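Racemase, putative (Roseobacter denitrificans, PDB 3TCS) binds magnesium and D-alanine in a TIM-barrel domain of the mandelate racemase/muconate lactonizing enzyme family, and may act as a racemase or hydro-lyase. Local coordinates at residues Ser140-Arg148 and Arg178-Glu186; Tyr210-His220 and Gln241-Leu249. All coordinates share one frame; numbering follows the deposited sequence.

Contact 1: Ser140-Arg148 and Arg178-Glu186; sequences SMKRDITPR and RDEWPGRTE
The carbonyl oxygen of I145 is gripped side-on by the guanidinium of R184: R184 NH2 lies 2.9 Å from I145 O, with an N-H...O angle of 155°, and R184 NE reaches the same oxygen at 3.3 Å. Both bonds stay within about 11° of the guanidinium plane, so the acceptor sits at the edge of the group. R184 gets there as a fully extended chain with CG anti to the backbone N (chi1 -177°). One water continues the bridge, accepting from R184 NH2 and donating to O of K142, while R184 NH1 bonds to O of R169. Over one guanidinium face lies O of R143, 3.0 Å from NE of R184 but too badly angled for a bond. The indole of W181 receives CD of R184 over one face, 3.5 Å above its plane, and meets T146 CA and P147 CD at its edge. E180, bent at its second torsion, lays its CD 3.6 Å from CB of R143, whose guanidinium instead bonds to the carbonyls of A170 and G171. One arginine, pointed at main-chain oxygens, thus ties the loop after strand 132-139 to the start of helix 184-196 without a cross-segment salt bridge.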
loop_
_atom_site.group_PDB
_atom_site.type_symbol
_atom_site.label_atom_id
_atom_site.label_comp_id
_atom_site.label_asym_id
_atom_site.label_seq_id
_atom_site.Cartn_x
_atom_site.Cartn_y
_atom_site.Cartn_z
ATOM N N SER B 140 4.622 -11.280 24.158
ATOM C CA SER B 140 5.972 -11.676 23.770
ATOM C C SER B 140 6.072 -11.571 22.251
ATOM O O SER B 140 5.168 -12.006 21.539
ATOM C CB SER B 140 6.265 -13.119 24.184
ATOM O OG SER B 140 7.429 -13.583 23.519
ATOM N N MET B 141 7.169 -11.004 21.762
ATOM C CA MET B 141 7.372 -10.829 20.324
ATOM C C MET B 141 8.315 -11.871 19.725
ATOM O O MET B 141 8.390 -12.027 18.506
ATOM C CB MET B 141 7.968 -9.445 20.050
ATOM C CG MET B 141 7.189 -8.285 20.622
ATOM S SD MET B 141 5.570 -8.126 19.876
ATOM C CE MET B 141 4.660 -7.357 21.215
ATOM N N LYS B 142 9.024 -12.585 20.589
ATOM C CA LYS B 142 10.011 -13.565 20.157
ATOM C C LYS B 142 9.566 -14.967 19.769
ATOM O O LYS B 142 8.597 -15.505 20.297
ATOM C CB LYS B 142 11.092 -13.693 21.231
ATOM C CG LYS B 142 11.891 -12.424 21.470
ATOM C CD LYS B 142 12.890 -12.619 22.600
ATOM C CE LYS B 142 13.818 -11.422 22.737
ATOM N NZ LYS B 142 14.829 -11.622 23.811
ATOM N N ARG B 143 10.310 -15.538 18.826
ATOM C CA ARG B 143 10.117 -16.901 18.358
ATOM C C ARG B 143 11.437 -17.625 18.607
ATOM O O ARG B 143 11.484 -18.850 18.722
ATOM C CB ARG B 143 9.776 -16.931 16.870
ATOM C CG ARG B 143 8.310 -16.692 16.604
ATOM C CD ARG B 143 7.941 -17.017 15.176
ATOM N NE ARG B 143 6.495 -16.972 15.005
ATOM C CZ ARG B 143 5.781 -15.855 14.947
ATOM N NH1 ARG B 143 6.375 -14.671 15.035
ATOM N NH2 ARG B 143 4.464 -15.923 14.833
ATOM N N ASP B 144 12.512 -16.848 18.692
ATOM C CA ASP B 144 13.837 -17.402 18.949
ATOM C C ASP B 144 14.071 -17.445 20.453
ATOM O O ASP B 144 15.081 -16.959 20.960
ATOM C CB ASP B 144 14.924 -16.559 18.278
ATOM C CG ASP B 144 14.760 -15.079 18.543
ATOM O OD1 ASP B 144 14.679 -14.682 19.724
ATOM O OD2 ASP B 144 14.712 -14.308 17.561
ATOM N N ILE B 145 13.101 -18.002 21.163
ATOM C CA ILE B 145 13.181 -18.155 22.607
ATOM C C ILE B 145 12.506 -19.492 22.857
ATOM O O ILE B 145 11.446 -19.767 22.305
ATOM C CB ILE B 145 12.437 -17.016 23.358
ATOM C CG1 ILE B 145 12.622 -17.189 24.867
ATOM C CG2 ILE B 145 10.960 -17.007 22.991
ATOM C CD1 ILE B 145 11.945 -16.120 25.706
ATOM N N THR B 146 13.133 -20.344 23.656
ATOM C CA THR B 146 12.556 -21.651 23.923
ATOM C C THR B 146 11.294 -21.526 24.764
ATOM O O THR B 146 11.125 -20.561 25.513
ATOM C CB THR B 146 13.542 -22.557 24.679
ATOM O OG1 THR B 146 13.789 -22.002 25.976
ATOM C CG2 THR B 146 14.859 -22.671 23.922
ATOM N N PRO B 147 10.380 -22.496 24.640
ATOM C CA PRO B 147 9.146 -22.454 25.425
ATOM C C PRO B 147 9.450 -22.358 26.917
ATOM O O PRO B 147 8.730 -21.700 27.666
ATOM C CB PRO B 147 8.466 -23.768 25.050
ATOM C CG PRO B 147 8.816 -23.890 23.597
ATOM C CD PRO B 147 10.297 -23.522 23.584
ATOM N N ARG B 148 10.532 -23.008 27.341
ATOM C CA ARG B 148 10.921 -23.005 28.747
ATOM C C ARG B 148 11.308 -21.617 29.234
ATOM O O ARG B 148 10.845 -21.178 30.284
ATOM C CB ARG B 148 12.083 -23.976 28.982
ATOM C CG ARG B 148 12.438 -24.177 30.452
ATOM C CD ARG B 148 13.525 -25.236 30.626
ATOM N NE ARG B 148 13.756 -25.566 32.033
ATOM C CZ ARG B 148 12.954 -26.331 32.772
ATOM N NH1 ARG B 148 11.859 -26.864 32.246
ATOM N NH2 ARG B 148 13.244 -26.557 34.048
ATOM N N ARG B 178 5.856 -23.666 8.018
ATOM C CA ARG B 178 6.992 -24.155 8.793
ATOM C C ARG B 178 7.056 -23.500 10.174
ATOM O O ARG B 178 6.681 -22.339 10.338
ATOM C CB ARG B 178 8.296 -23.914 8.022
ATOM C CG ARG B 178 8.382 -24.727 6.728
ATOM C CD ARG B 178 9.794 -24.776 6.157
ATOM N NE ARG B 178 10.172 -23.553 5.450
ATOM C CZ ARG B 178 9.650 -23.164 4.289
ATOM N NH1 ARG B 178 8.719 -23.900 3.694
ATOM N NH2 ARG B 178 10.064 -22.039 3.719
ATOM N N ASP B 179 7.521 -24.258 11.165
ATOM C CA ASP B 179 7.637 -23.768 12.541
ATOM C C ASP B 179 9.030 -23.161 12.739
ATOM O O ASP B 179 9.920 -23.375 11.913
ATOM C CB ASP B 179 7.437 -24.933 13.519
ATOM C CG ASP B 179 6.921 -24.484 14.876
ATOM O OD1 ASP B 179 7.061 -23.290 15.217
ATOM O OD2 ASP B 179 6.377 -25.335 15.613
ATOM N N GLU B 180 9.226 -22.403 13.819
ATOM C CA GLU B 180 10.535 -21.794 14.084
ATOM C C GLU B 180 11.560 -22.929 14.098
ATOM O O GLU B 180 12.708 -22.765 13.683
ATOM C CB GLU B 180 10.530 -21.060 15.427
ATOM C CG GLU B 180 11.752 -20.173 15.654
ATOM C CD GLU B 180 11.824 -18.992 14.687
ATOM O OE1 GLU B 180 10.900 -18.820 13.865
ATOM O OE2 GLU B 180 12.810 -18.229 14.749
ATOM N N TRP B 181 11.123 -24.078 14.601
ATOM C CA TRP B 181 11.912 -25.303 14.622
ATOM C C TRP B 181 10.930 -26.425 14.916
ATOM O O TRP B 181 9.882 -26.203 15.524
ATOM C CB TRP B 181 13.064 -25.258 15.647
ATOM C CG TRP B 181 12.696 -25.193 17.096
ATOM C CD1 TRP B 181 12.161 -26.196 17.867
ATOM C CD2 TRP B 181 12.877 -24.074 17.966
ATOM N NE1 TRP B 181 12.004 -25.760 19.164
ATOM C CE2 TRP B 181 12.436 -24.462 19.250
ATOM C CE3 TRP B 181 13.375 -22.775 17.784
ATOM C CZ2 TRP B 181 12.477 -23.595 20.349
ATOM C CZ3 TRP B 181 13.416 -21.916 18.875
ATOM C CH2 TRP B 181 12.968 -22.332 20.142
ATOM N N PRO B 182 11.234 -27.641 14.455
ATOM C CA PRO B 182 10.356 -28.791 14.671
ATOM C C PRO B 182 9.828 -28.966 16.092
ATOM O O PRO B 182 10.597 -29.105 17.045
ATOM C CB PRO B 182 11.216 -29.963 14.209
ATOM C CG PRO B 182 11.998 -29.349 13.077
ATOM C CD PRO B 182 12.427 -28.032 13.680
ATOM N N GLY B 183 8.504 -28.940 16.218
ATOM C CA GLY B 183 7.860 -29.134 17.505
ATOM C C GLY B 183 7.777 -27.971 18.478
ATOM O O GLY B 183 7.255 -28.140 19.580
ATOM N N ARG B 184 8.272 -26.796 18.103
ATOM C CA ARG B 184 8.210 -25.668 19.024
ATOM C C ARG B 184 6.779 -25.314 19.436
ATOM O O ARG B 184 6.502 -25.105 20.614
ATOM C CB ARG B 184 8.877 -24.427 18.424
ATOM C CG ARG B 184 8.885 -23.248 19.396
ATOM C CD ARG B 184 9.608 -22.038 18.837
ATOM N NE ARG B 184 9.709 -20.973 19.833
ATOM C CZ ARG B 184 8.701 -20.185 20.197
ATOM N NH1 ARG B 184 7.504 -20.332 19.644
ATOM N NH2 ARG B 184 8.886 -19.254 21.119
ATOM N N THR B 185 5.871 -25.249 18.469
ATOM C CA THR B 185 4.485 -24.901 18.773
ATOM C C THR B 185 3.813 -25.962 19.639
ATOM O O THR B 185 3.077 -25.633 20.575
ATOM C CB THR B 185 3.671 -24.692 17.483
ATOM O OG1 THR B 185 4.263 -23.632 16.720
ATOM C CG2 THR B 185 2.227 -24.319 17.814
ATOM N N GLU B 186 4.067 -27.231 19.330
ATOM C CA GLU B 186 3.499 -28.330 20.098
ATOM C C GLU B 186 3.942 -28.255 21.560
ATOM O O GLU B 186 3.191 -28.614 22.464
ATOM C CB GLU B 186 3.929 -29.682 19.513
ATOM C CG GLU B 186 3.195 -30.110 18.249
ATOM C CD GLU B 186 3.697 -29.428 16.989
ATOM O OE1 GLU B 186 4.670 -28.645 17.062
ATOM O OE2 GLU B 186 3.114 -29.689 15.915
HETATM O O HOH W 1 6.970 -17.116 21.842
#

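Contact 2: Tyr210-His220 and Gln241-Leu249; sequences YTPDRAIEVGH and QTKQVTDAL. With MG (magnesium ion), chain K.
The imidazole of H220 meets a methyl of L249, with CD2 of H220 making the closest approach, 3.8 Å from CD2 of L249. One face of that ring lies on its own helix, with I216 O 3.3 Å above the plane and offset toward the rim. The R214 guanidinium has CG2 of V218 centred over one face; in its plane, NH1 pairs with E217.

Helices 212-220 and 241-248 run 31° from parallel, their axes 9.1 Å apart at closest approach. At the N-terminal end, the P212 ring wedges between two glutamines: its CG is 3.5 Å from CB of Q241, and its CB is 3.5 Å from OE1 of Q244. Q244 reaches the ring through an extended chain with CG anti to the backbone N (chi1 -166°). Further along, CG2 of V245 packs against CB of A215, and CD1 of I216 meets CB of A248 at 3.7 Å. Near the C-terminal end, CD1 of L249 lies 3.6 Å from CA of G219, whose backbone, lacking a side chain, takes the leucine methyl directly.

The carbonyls of T246 and L249 coordinate a magnesium ion, both at 2.0 Å, and four waters complete six ligands. The interface between the helices is largely apolar, with the two glutamine amides against the proline ring at one end. The two segments share no direct polar bond; polar ends turn to partners within their own segment or in other parts of the chain, as T246 OG1 does to A273 O. The ion joins two carbonyls at the C-terminal end of helix 241-248, and L249 thus binds metal through its main chain while its side chain packs on helix 212-220.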
loop_
_atom_site.group_PDB
_atom_site.type_symbol
_atom_site.label_atom_id
_atom_site.label_comp_id
_atom_site.label_asym_id
_atom_site.label_seq_id
_atom_site.Cartn_x
_atom_site.Cartn_y
_atom_site.Cartn_z
ATOM N N TYR B 210 0.377 -20.432 8.885
ATOM C CA TYR B 210 -0.340 -21.624 8.433
ATOM C C TYR B 210 -1.334 -21.624 7.286
ATOM O O TYR B 210 -1.881 -20.598 6.899
ATOM C CB TYR B 210 -1.066 -22.229 9.634
ATOM C CG TYR B 210 -0.211 -22.404 10.863
ATOM C CD1 TYR B 210 0.943 -23.184 10.825
ATOM C CD2 TYR B 210 -0.577 -21.823 12.079
ATOM C CE1 TYR B 210 1.711 -23.391 11.967
ATOM C CE2 TYR B 210 0.190 -22.024 13.233
ATOM C CZ TYR B 210 1.330 -22.813 13.164
ATOM O OH TYR B 210 2.071 -23.049 14.296
ATOM N N THR B 211 -1.558 -22.827 6.759
ATOM C CA THR B 211 -2.550 -23.058 5.720
ATOM C C THR B 211 -3.768 -23.355 6.596
ATOM O O THR B 211 -3.611 -23.693 7.771
ATOM C CB THR B 211 -2.236 -24.316 4.879
ATOM O OG1 THR B 211 -2.116 -25.453 5.748
ATOM C CG2 THR B 211 -0.947 -24.134 4.098
ATOM N N PRO B 212 -4.990 -23.231 6.055
ATOM C CA PRO B 212 -6.164 -23.512 6.888
ATOM C C PRO B 212 -6.149 -24.861 7.619
ATOM O O PRO B 212 -6.475 -24.923 8.805
ATOM C CB PRO B 212 -7.319 -23.388 5.898
ATOM C CG PRO B 212 -6.845 -22.295 5.004
ATOM C CD PRO B 212 -5.397 -22.676 4.752
ATOM N N ASP B 213 -5.770 -25.933 6.927
ATOM C CA ASP B 213 -5.739 -27.254 7.560
ATOM C C ASP B 213 -4.773 -27.335 8.734
ATOM O O ASP B 213 -5.119 -27.853 9.792
ATOM C CB ASP B 213 -5.390 -28.344 6.542
ATOM C CG ASP B 213 -6.532 -28.637 5.596
ATOM O OD1 ASP B 213 -7.692 -28.614 6.055
ATOM O OD2 ASP B 213 -6.274 -28.902 4.403
ATOM N N ARG B 214 -3.561 -26.826 8.550
ATOM C CA ARG B 214 -2.570 -26.858 9.616
ATOM C C ARG B 214 -2.998 -25.972 10.786
ATOM O O ARG B 214 -2.782 -26.319 11.950
ATOM C CB ARG B 214 -1.204 -26.415 9.083
ATOM C CG ARG B 214 -0.114 -26.301 10.147
ATOM C CD ARG B 214 0.026 -27.576 10.982
ATOM N NE ARG B 214 1.092 -27.431 11.971
ATOM C CZ ARG B 214 1.240 -28.194 13.050
ATOM N NH1 ARG B 214 0.385 -29.178 13.301
ATOM N NH2 ARG B 214 2.247 -27.963 13.884
ATOM N N ALA B 215 -3.605 -24.830 10.474
ATOM C CA ALA B 215 -4.068 -23.909 11.506
ATOM C C ALA B 215 -5.158 -24.570 12.340
ATOM O O ALA B 215 -5.234 -24.370 13.555
ATOM C CB ALA B 215 -4.604 -22.623 10.871
ATOM N N ILE B 216 -6.011 -25.352 11.687
ATOM C CA ILE B 216 -7.087 -26.028 12.401
ATOM C C ILE B 216 -6.508 -27.081 13.349
ATOM O O ILE B 216 -7.024 -27.282 14.451
ATOM C CB ILE B 216 -8.091 -26.659 11.409
ATOM C CG1 ILE B 216 -8.818 -25.541 10.648
ATOM C CG2 ILE B 216 -9.096 -27.531 12.163
ATOM C CD1 ILE B 216 -9.659 -26.013 9.466
ATOM N N GLU B 217 -5.431 -27.744 12.928
ATOM C CA GLU B 217 -4.782 -28.738 13.784
ATOM C C GLU B 217 -4.211 -28.008 14.996
ATOM O O GLU B 217 -4.342 -28.460 16.132
ATOM C CB GLU B 217 -3.627 -29.439 13.062
ATOM C CG GLU B 217 -3.993 -30.200 11.802
ATOM C CD GLU B 217 -2.838 -31.056 11.293
ATOM O OE1 GLU B 217 -1.692 -30.555 11.243
ATOM O OE2 GLU B 217 -3.079 -32.230 10.942
ATOM N N VAL B 218 -3.555 -26.879 14.751
ATOM C CA VAL B 218 -2.990 -26.109 15.850
ATOM C C VAL B 218 -4.130 -25.584 16.723
ATOM O O VAL B 218 -4.013 -25.550 17.944
ATOM C CB VAL B 218 -2.132 -24.933 15.330
ATOM C CG1 VAL B 218 -1.661 -24.066 16.495
ATOM C CG2 VAL B 218 -0.928 -25.476 14.574
ATOM N N GLY B 219 -5.235 -25.196 16.087
ATOM C CA GLY B 219 -6.381 -24.689 16.824
ATOM C C GLY B 219 -6.900 -25.698 17.833
ATOM O O GLY B 219 -7.293 -25.347 18.946
ATOM N N HIS B 220 -6.906 -26.966 17.443
ATOM C CA HIS B 220 -7.370 -28.024 18.332
ATOM C C HIS B 220 -6.458 -28.147 19.553
ATOM O O HIS B 220 -6.926 -28.385 20.662
ATOM C CB HIS B 220 -7.446 -29.343 17.562
ATOM C CG HIS B 220 -8.555 -29.378 16.556
ATOM N ND1 HIS B 220 -8.576 -30.256 15.493
ATOM C CD2 HIS B 220 -9.690 -28.644 16.459
ATOM C CE1 HIS B 220 -9.675 -30.061 14.785
ATOM N NE2 HIS B 220 -10.369 -29.089 15.350
ATOM N N GLN B 241 -9.105 -17.970 3.640
ATOM C CA GLN B 241 -8.381 -18.973 4.416
ATOM C C GLN B 241 -8.628 -18.751 5.905
ATOM O O GLN B 241 -8.939 -19.684 6.645
ATOM C CB GLN B 241 -6.879 -18.889 4.131
ATOM C CG GLN B 241 -6.450 -19.535 2.824
ATOM C CD GLN B 241 -4.962 -19.393 2.577
ATOM O OE1 GLN B 241 -4.154 -19.461 3.508
ATOM N NE2 GLN B 241 -4.588 -19.208 1.317
ATOM N N THR B 242 -8.486 -17.504 6.337
ATOM C CA THR B 242 -8.707 -17.154 7.732
ATOM C C THR B 242 -10.138 -17.505 8.147
ATOM O O THR B 242 -10.370 -18.056 9.227
ATOM C CB THR B 242 -8.470 -15.646 7.958
ATOM O OG1 THR B 242 -7.134 -15.309 7.556
ATOM C CG2 THR B 242 -8.672 -15.284 9.426
ATOM N N LYS B 243 -11.095 -17.182 7.283
ATOM C CA LYS B 243 -12.496 -17.452 7.564
ATOM C C LYS B 243 -12.762 -18.944 7.758
ATOM O O LYS B 243 -13.576 -19.330 8.592
ATOM C CB LYS B 243 -13.372 -16.905 6.431
ATOM C CG LYS B 243 -14.856 -17.211 6.581
ATOM C CD LYS B 243 -15.657 -16.544 5.470
ATOM C CE LYS B 243 -17.088 -17.057 5.413
ATOM N NZ LYS B 243 -17.878 -16.711 6.623
ATOM N N GLN B 244 -12.075 -19.778 6.985
ATOM C CA GLN B 244 -12.247 -21.227 7.089
ATOM C C GLN B 244 -11.866 -21.681 8.494
ATOM O O GLN B 244 -12.540 -22.514 9.100
ATOM C CB GLN B 244 -11.359 -21.938 6.067
ATOM C CG GLN B 244 -11.712 -23.400 5.863
ATOM C CD GLN B 244 -10.708 -24.119 4.991
ATOM O OE1 GLN B 244 -10.209 -23.563 4.010
ATOM N NE2 GLN B 244 -10.413 -25.368 5.335
ATOM N N VAL B 245 -10.775 -21.119 9.005
ATOM C CA VAL B 245 -10.292 -21.445 10.339
ATOM C C VAL B 245 -11.297 -20.965 11.383
ATOM O O VAL B 245 -11.692 -21.714 12.276
ATOM C CB VAL B 245 -8.918 -20.788 10.596
ATOM C CG1 VAL B 245 -8.403 -21.165 11.986
ATOM C CG2 VAL B 245 -7.929 -21.234 9.526
ATOM N N THR B 246 -11.704 -19.706 11.269
ATOM C CA THR B 246 -12.677 -19.135 12.188
ATOM C C THR B 246 -13.931 -20.019 12.236
ATOM O O THR B 246 -14.435 -20.345 13.311
ATOM C CB THR B 246 -13.079 -17.712 11.738
ATOM O OG1 THR B 246 -11.919 -16.873 11.735
ATOM C CG2 THR B 246 -14.127 -17.119 12.667
ATOM N N ASP B 247 -14.418 -20.417 11.066
ATOM C CA ASP B 247 -15.618 -21.244 10.995
ATOM C C ASP B 247 -15.444 -22.637 11.595
ATOM O O ASP B 247 -16.376 -23.178 12.193
ATOM C CB ASP B 247 -16.099 -21.366 9.542
ATOM C CG ASP B 247 -16.636 -20.048 8.987
ATOM O OD1 ASP B 247 -16.995 -19.161 9.788
ATOM O OD2 ASP B 247 -16.712 -19.902 7.751
ATOM N N ALA B 248 -14.251 -23.209 11.455
ATOM C CA ALA B 248 -13.983 -24.553 11.967
ATOM C C ALA B 248 -13.672 -24.631 13.458
ATOM O O ALA B 248 -13.978 -25.634 14.106
ATOM C CB ALA B 248 -12.838 -25.184 11.181
ATOM N N LEU B 249 -13.072 -23.576 13.999
ATOM C CA LEU B 249 -12.682 -23.545 15.403
ATOM C C LEU B 249 -13.639 -22.822 16.338
ATOM O O LEU B 249 -14.329 -21.882 15.938
ATOM C CB LEU B 249 -11.307 -22.893 15.537
ATOM C CG LEU B 249 -10.125 -23.591 14.871
ATOM C CD1 LEU B 249 -8.869 -22.759 15.102
ATOM C CD2 LEU B 249 -9.954 -24.988 15.458
HETATM MG MG MG K . -15.222 -20.196 15.190
HETATM O O HOH W 2 -16.872 -21.257 14.685
HETATM O O HOH W 3 -16.120 -19.847 17.231
HETATM O O HOH W 4 -16.215 -18.349 14.743
HETATM O O HOH W 5 -13.574 -18.957 15.947
#

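In the fold
Both contacts lie on the outer layer of the barrel, 23 and 24 Å from the chain centre, and both are partly buried. Contact 1 joins the loop leading into helix 147-161 to the start of helix 184-196; contact 2 packs helix 212-224 against helix 239-248. Their chemistry differs accordingly: a guanidinium on one backbone carbonyl across the loop, against aliphatic packing between helices. Their centres are 19 Å apart, yet they touch: E186 OE2 and R214 NH2 form a 2.8 Å salt bridge, linking successive helices. Contact 1 is nearer the active site, since M141 lines the D-alanine pocket; contact 2 holds a separate magnesium ion.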